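Local coordinates for protein mannitol dehydrogenase (Pseudomonas fluorescens, PDB 1LJ8) that binds NAD and probably catalyses the reversible, NAD-dependent oxidation of mannitol to fructose, as a long-chain mannitol 2-dehydrogenase, at residues L306-F311 / A408-Y413; D377-F382 / P427-E432. One frame throughout, in Å; residues are numbered along the deposited sequence.

In the fold
Interactions 1 and 2 are neighbouring parts of the helical C-terminal domain, their centres 13 Å apart, and their segments alternate along the chain. They meet directly: Tyr-308 OH rests 3.2 Å from Gly-378 CA, Trp-410 CG packs 3.5 Å from Phe-382 CE1, and Tyr-413 OH lies 3.4 Å from Pro-427 CD. The aromatic cluster of interaction 1 is thus set behind the helix start and turn of interaction 2. The latter faces the coenzyme, with the Asp-377 side chain about 6 Å from bound NAD and that of Ser-380 about 4 Å from that of the NAD-binding residue Glu-133. Tyr-308 is further back, its side chain about 12 Å from the coenzyme.

Interaction 1: L306-F311 / A408-Y413; sequences LTYLGF and AAWALY
The hydroxyl of Tyr-308, which passes beside CD1 and NE1 of Trp-410, donates to the carbonyl oxygen of Cys-375, which fixes the far end of the ring. The ring lies between helices 289-313 and 401-413, and Tyr-308 buries more surface in the contact than any other residue. Trp-410 comes at one face with the edge of its five-membered ring, CD1 standing 3.4 Å above the tyrosine plane and offset toward the rim; the planes meet at 58° and make an edge-to-face pair. With CG of Trp-410 anti to its own N, the indole runs alongside Tyr-308 in the same direction, and the CB of Trp-410 adds a CH-pi contact over the same face, 4.3 Å from the centroid of the Tyr-308 ring. The methyl CG2 of Thr-307 lies over the centre of the opposite face at 3.6 Å, so the phenol is sandwiched.

Tyr-308 in turn offers an edge to Tyr-413, its CD2 lying 3.5 Å above the centre of the Tyr-413 ring in a second T-shaped stack. Tyr-413 then directs its own edge at Phe-311, Tyr-413 CE1 lying 3.8 Å from Phe-311 CD2, in an offset edge-to-face pair with the planes at 84°. Successive rings are therefore steeply tilted, never parallel, and the four form an aromatic cluster. Where the backbones come nearest, at Leu-309 and Ala-409, the alanine methyl takes the place of a ring: Ala-409 CB touches Tyr-308 CB at 3.7 Å and Leu-309 CD2 at 3.6 Å.

The short segments run in the same general sense, inclined by 43° with their axes 8.3 Å apart. Around them, helix 371-375 covers Thr-307 and Tyr-413, helix 325-339 meets Leu-306 and Leu-309, helix 463-488 packs on Leu-309 and Leu-412, and helix 444-448 abuts Trp-410 and Ala-411.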
loop_
_atom_site.group_PDB
_atom_site.type_symbol
_atom_site.label_atom_id
_atom_site.label_comp_id
_atom_site.label_asym_id
_atom_site.label_seq_id
_atom_site.Cartn_x
_atom_site.Cartn_y
_atom_site.Cartn_z
ATOM N N LEU A 306 -6.606 -14.939 -0.874
ATOM C CA LEU A 306 -7.881 -14.948 -1.598
ATOM C C LEU A 306 -7.814 -14.540 -3.070
ATOM O O LEU A 306 -8.556 -15.038 -3.949
ATOM C CB LEU A 306 -8.849 -13.932 -0.974
ATOM C CG LEU A 306 -9.249 -14.099 0.483
ATOM C CD1 LEU A 306 -10.033 -12.839 0.997
ATOM C CD2 LEU A 306 -10.125 -15.367 0.520
ATOM N N THR A 307 -6.919 -13.612 -3.328
ATOM C CA THR A 307 -6.944 -12.943 -4.627
ATOM C C THR A 307 -6.543 -13.678 -5.889
ATOM O O THR A 307 -7.192 -13.500 -6.946
ATOM C CB THR A 307 -6.191 -11.601 -4.492
ATOM O OG1 THR A 307 -6.755 -10.672 -5.440
ATOM C CG2 THR A 307 -4.675 -11.744 -4.786
ATOM N N TYR A 308 -5.532 -14.527 -5.831
ATOM C CA TYR A 308 -5.134 -15.235 -7.043
ATOM C C TYR A 308 -6.093 -16.397 -7.280
ATOM O O TYR A 308 -6.515 -16.621 -8.412
ATOM C CB TYR A 308 -3.668 -15.689 -6.966
ATOM C CG TYR A 308 -2.754 -14.479 -6.824
ATOM C CD1 TYR A 308 -2.024 -14.280 -5.661
ATOM C CD2 TYR A 308 -2.695 -13.477 -7.839
ATOM C CE1 TYR A 308 -1.232 -13.096 -5.479
ATOM C CE2 TYR A 308 -1.916 -12.285 -7.657
ATOM C CZ TYR A 308 -1.198 -12.121 -6.476
ATOM O OH TYR A 308 -0.459 -10.962 -6.263
ATOM N N LEU A 309 -6.407 -17.144 -6.224
ATOM C CA LEU A 309 -7.404 -18.199 -6.355
ATOM C C LEU A 309 -8.729 -17.610 -6.831
ATOM O O LEU A 309 -9.409 -18.212 -7.670
ATOM C CB LEU A 309 -7.655 -18.873 -4.997
ATOM C CG LEU A 309 -6.462 -19.704 -4.533
ATOM C CD1 LEU A 309 -6.697 -20.077 -3.043
ATOM C CD2 LEU A 309 -6.340 -20.975 -5.391
ATOM N N GLY A 310 -9.099 -16.437 -6.308
ATOM C CA GLY A 310 -10.366 -15.811 -6.685
ATOM C C GLY A 310 -10.377 -15.390 -8.142
ATOM O O GLY A 310 -11.369 -15.590 -8.846
ATOM N N PHE A 311 -9.266 -14.832 -8.602
ATOM C CA PHE A 311 -9.197 -14.392 -10.002
ATOM C C PHE A 311 -9.291 -15.623 -10.923
ATOM O O PHE A 311 -9.966 -15.601 -11.957
ATOM C CB PHE A 311 -7.880 -13.666 -10.268
ATOM C CG PHE A 311 -8.025 -12.495 -11.202
ATOM C CD1 PHE A 311 -8.473 -11.268 -10.712
ATOM C CD2 PHE A 311 -7.731 -12.627 -12.556
ATOM C CE1 PHE A 311 -8.636 -10.159 -11.590
ATOM C CE2 PHE A 311 -7.879 -11.524 -13.456
ATOM C CZ PHE A 311 -8.334 -10.295 -12.962
ATOM N N ALA A 408 1.236 -21.242 -5.464
ATOM C CA ALA A 408 0.837 -22.035 -6.610
ATOM C C ALA A 408 -0.265 -21.264 -7.397
ATOM O O ALA A 408 -0.287 -21.260 -8.662
ATOM C CB ALA A 408 0.286 -23.412 -6.115
ATOM N N ALA A 409 -1.185 -20.648 -6.654
ATOM C CA ALA A 409 -2.298 -19.898 -7.294
ATOM C C ALA A 409 -1.702 -18.752 -8.113
ATOM O O ALA A 409 -2.127 -18.483 -9.243
ATOM C CB ALA A 409 -3.265 -19.332 -6.216
ATOM N N TRP A 410 -0.739 -18.044 -7.523
ATOM C CA TRP A 410 -0.088 -16.941 -8.260
ATOM C C TRP A 410 0.586 -17.487 -9.528
ATOM O O TRP A 410 0.485 -16.873 -10.611
ATOM C CB TRP A 410 0.991 -16.257 -7.385
ATOM C CG TRP A 410 1.619 -15.055 -8.035
ATOM C CD1 TRP A 410 0.948 -13.945 -8.504
ATOM C CD2 TRP A 410 3.024 -14.785 -8.227
ATOM N NE1 TRP A 410 1.859 -13.001 -8.955
ATOM C CE2 TRP A 410 3.128 -13.486 -8.803
ATOM C CE3 TRP A 410 4.191 -15.499 -7.965
ATOM C CZ2 TRP A 410 4.365 -12.893 -9.123
ATOM C CZ3 TRP A 410 5.440 -14.911 -8.284
ATOM C CH2 TRP A 410 5.504 -13.613 -8.862
ATOM N N ALA A 411 1.265 -18.639 -9.403
ATOM C CA ALA A 411 1.960 -19.212 -10.548
ATOM C C ALA A 411 1.003 -19.501 -11.700
ATOM O O ALA A 411 1.295 -19.169 -12.876
ATOM C CB ALA A 411 2.728 -20.531 -10.151
ATOM N N LEU A 412 -0.133 -20.094 -11.374
ATOM C CA LEU A 412 -1.103 -20.447 -12.425
ATOM C C LEU A 412 -1.758 -19.174 -12.951
ATOM O O LEU A 412 -1.956 -19.026 -14.148
ATOM C CB LEU A 412 -2.165 -21.411 -11.892
ATOM C CG LEU A 412 -3.164 -21.945 -12.961
ATOM C CD1 LEU A 412 -2.426 -22.630 -14.110
ATOM C CD2 LEU A 412 -4.115 -22.917 -12.352
ATOM N N TYR A 413 -2.035 -18.249 -12.046
ATOM C CA TYR A 413 -2.645 -16.956 -12.396
ATOM C C TYR A 413 -1.766 -16.201 -13.413
ATOM O O TYR A 413 -2.288 -15.517 -14.313
ATOM C CB TYR A 413 -2.802 -16.154 -11.107
ATOM C CG TYR A 413 -2.819 -14.660 -11.309
ATOM C CD1 TYR A 413 -4.028 -13.979 -11.492
ATOM C CD2 TYR A 413 -1.631 -13.918 -11.267
ATOM C CE1 TYR A 413 -4.051 -12.602 -11.620
ATOM C CE2 TYR A 413 -1.648 -12.498 -11.392
ATOM C CZ TYR A 413 -2.859 -11.868 -11.565
ATOM O OH TYR A 413 -2.916 -10.482 -11.684
#

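Interaction 2: D377-F382 / P427-E432; sequences DGSSKF and PDPRAE
Asp-428 reaches Ser-379 with its whole carboxylate. From CB the side chain turns toward the start of helix 378-385, CG being anti to the backbone N (chi1 -169°), and CG comes 3.3 Å from Ser-379 OG. At the tip, OD1 takes a nearly straight bond from Ser-379 N (3.0 Å, 168°) on its syn lone pair and also accepts from a water that bridges to Gly-378 N. OD2 is gripped twice: Ser-379 OG donates to its syn lone pair at 2.6 Å, while Arg-430 N uses the anti one at 2.7 Å. The last bond closes an Asx turn, which overlaps a type I beta turn from Asp-428 to Ala-431 leading into helix 431-437, so one side chain ties its own turn to the first turn of another helix. Without the carboxylate, as with an alanine here, Ser-379 N, Ser-379 OG and Arg-430 N would probably lose the acceptor group they share, leaving Asp-377 N to Pro-427 O as the one direct hydrogen bond between the segments.

That bond runs alongside, at 2.9 Å. Asp-377, the N-cap of helix 378-385, turns OD1 to Ser-380 OG (2.6 Å) and, weakly, to Ser-380 N; the same oxygen lies 3.2 Å from Pro-429 CD, the two side chains crossing at about a right angle. The Arg-430 chain passes Ser-379 OG with its CG before NH1 forms a salt bridge with Glu-453.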
loop_
_atom_site.group_PDB
_atom_site.type_symbol
_atom_site.label_atom_id
_atom_site.label_comp_id
_atom_site.label_asym_id
_atom_site.label_seq_id
_atom_site.Cartn_x
_atom_site.Cartn_y
_atom_site.Cartn_z
ATOM N N ASP A 377 0.983 -6.417 -8.450
ATOM C CA ASP A 377 2.320 -6.345 -7.875
ATOM C C ASP A 377 2.628 -7.466 -6.863
ATOM O O ASP A 377 3.241 -7.237 -5.793
ATOM C CB ASP A 377 2.493 -4.943 -7.218
ATOM C CG ASP A 377 3.948 -4.557 -6.991
ATOM O OD1 ASP A 377 4.863 -5.289 -7.470
ATOM O OD2 ASP A 377 4.176 -3.497 -6.313
ATOM N N GLY A 378 2.216 -8.675 -7.218
ATOM C CA GLY A 378 2.521 -9.820 -6.361
ATOM C C GLY A 378 4.032 -9.977 -6.216
ATOM O O GLY A 378 4.506 -10.438 -5.164
ATOM N N SER A 379 4.802 -9.634 -7.265
ATOM C CA SER A 379 6.267 -9.769 -7.158
ATOM C C SER A 379 6.823 -8.941 -5.991
ATOM O O SER A 379 7.782 -9.366 -5.328
ATOM C CB SER A 379 6.966 -9.383 -8.475
ATOM O OG SER A 379 6.777 -8.008 -8.770
ATOM N N SER A 380 6.205 -7.801 -5.681
ATOM C CA SER A 380 6.681 -7.009 -4.544
ATOM C C SER A 380 5.940 -7.355 -3.247
ATOM O O SER A 380 6.484 -7.156 -2.153
ATOM C CB SER A 380 6.482 -5.482 -4.771
ATOM O OG SER A 380 7.031 -5.024 -6.018
ATOM N N LYS A 381 4.702 -7.832 -3.367
ATOM C CA LYS A 381 3.891 -8.116 -2.189
ATOM C C LYS A 381 4.204 -9.440 -1.503
ATOM O O LYS A 381 4.166 -9.500 -0.271
ATOM C CB LYS A 381 2.407 -8.092 -2.566
ATOM C CG LYS A 381 1.923 -6.700 -2.905
ATOM C CD LYS A 381 0.519 -6.746 -3.438
ATOM C CE LYS A 381 -0.007 -5.263 -3.587
ATOM N NZ LYS A 381 -1.341 -5.282 -4.209
ATOM N N PHE A 382 4.510 -10.480 -2.274
ATOM C CA PHE A 382 4.823 -11.746 -1.634
ATOM C C PHE A 382 5.851 -11.701 -0.498
ATOM O O PHE A 382 5.577 -12.245 0.572
ATOM C CB PHE A 382 5.226 -12.826 -2.667
ATOM C CG PHE A 382 4.047 -13.672 -3.134
ATOM C CD1 PHE A 382 3.418 -13.401 -4.335
ATOM C CD2 PHE A 382 3.548 -14.705 -2.334
ATOM C CE1 PHE A 382 2.320 -14.126 -4.758
ATOM C CE2 PHE A 382 2.433 -15.451 -2.742
ATOM C CZ PHE A 382 1.810 -15.163 -3.969
ATOM N N PRO A 427 -1.064 -7.101 -13.893
ATOM C CA PRO A 427 -0.653 -5.777 -13.411
ATOM C C PRO A 427 0.508 -5.888 -12.399
ATOM O O PRO A 427 0.308 -5.816 -11.200
ATOM C CB PRO A 427 -1.945 -5.233 -12.816
ATOM C CG PRO A 427 -2.618 -6.453 -12.267
ATOM C CD PRO A 427 -2.345 -7.525 -13.308
ATOM N N ASP A 428 1.717 -6.048 -12.903
ATOM C CA ASP A 428 2.893 -6.216 -12.058
ATOM C C ASP A 428 4.028 -5.494 -12.747
ATOM O O ASP A 428 4.173 -5.597 -13.967
ATOM C CB ASP A 428 3.208 -7.714 -11.952
ATOM C CG ASP A 428 4.253 -8.045 -10.889
ATOM O OD1 ASP A 428 3.863 -8.806 -9.956
ATOM O OD2 ASP A 428 5.443 -7.579 -10.984
ATOM N N PRO A 429 4.841 -4.753 -11.988
ATOM C CA PRO A 429 5.958 -4.034 -12.615
ATOM C C PRO A 429 6.962 -4.989 -13.253
ATOM O O PRO A 429 7.733 -4.600 -14.117
ATOM C CB PRO A 429 6.527 -3.207 -11.462
ATOM C CG PRO A 429 6.186 -4.030 -10.217
ATOM C CD PRO A 429 4.768 -4.489 -10.538
ATOM N N ARG A 430 6.926 -6.265 -12.875
ATOM C CA ARG A 430 7.840 -7.230 -13.461
ATOM C C ARG A 430 7.022 -8.293 -14.177
ATOM O O ARG A 430 7.385 -9.464 -14.177
ATOM C CB ARG A 430 8.674 -7.905 -12.369
ATOM C CG ARG A 430 9.397 -6.908 -11.473
ATOM C CD ARG A 430 10.444 -7.619 -10.609
ATOM N NE ARG A 430 11.514 -8.206 -11.429
ATOM C CZ ARG A 430 12.459 -9.020 -10.961
ATOM N NH1 ARG A 430 12.488 -9.350 -9.670
ATOM N NH2 ARG A 430 13.379 -9.525 -11.796
ATOM N N ALA A 431 5.926 -7.878 -14.795
ATOM C CA ALA A 431 5.034 -8.836 -15.443
ATOM C C ALA A 431 5.728 -9.745 -16.454
ATOM O O ALA A 431 5.610 -10.988 -16.393
ATOM C CB ALA A 431 3.842 -8.093 -16.123
ATOM N N GLU A 432 6.439 -9.132 -17.397
ATOM C CA GLU A 432 7.106 -9.906 -18.438
ATOM C C GLU A 432 8.017 -10.962 -17.819
ATOM O O GLU A 432 7.950 -12.147 -18.172
ATOM C CB GLU A 432 7.885 -8.962 -19.352
ATOM C CG GLU A 432 8.755 -9.664 -20.351
ATOM C CD GLU A 432 8.818 -8.885 -21.654
ATOM O OE1 GLU A 432 8.717 -7.634 -21.599
ATOM O OE2 GLU A 432 8.951 -9.522 -22.722
HETATM O O HOH W 1 1.550 -10.278 -9.710
#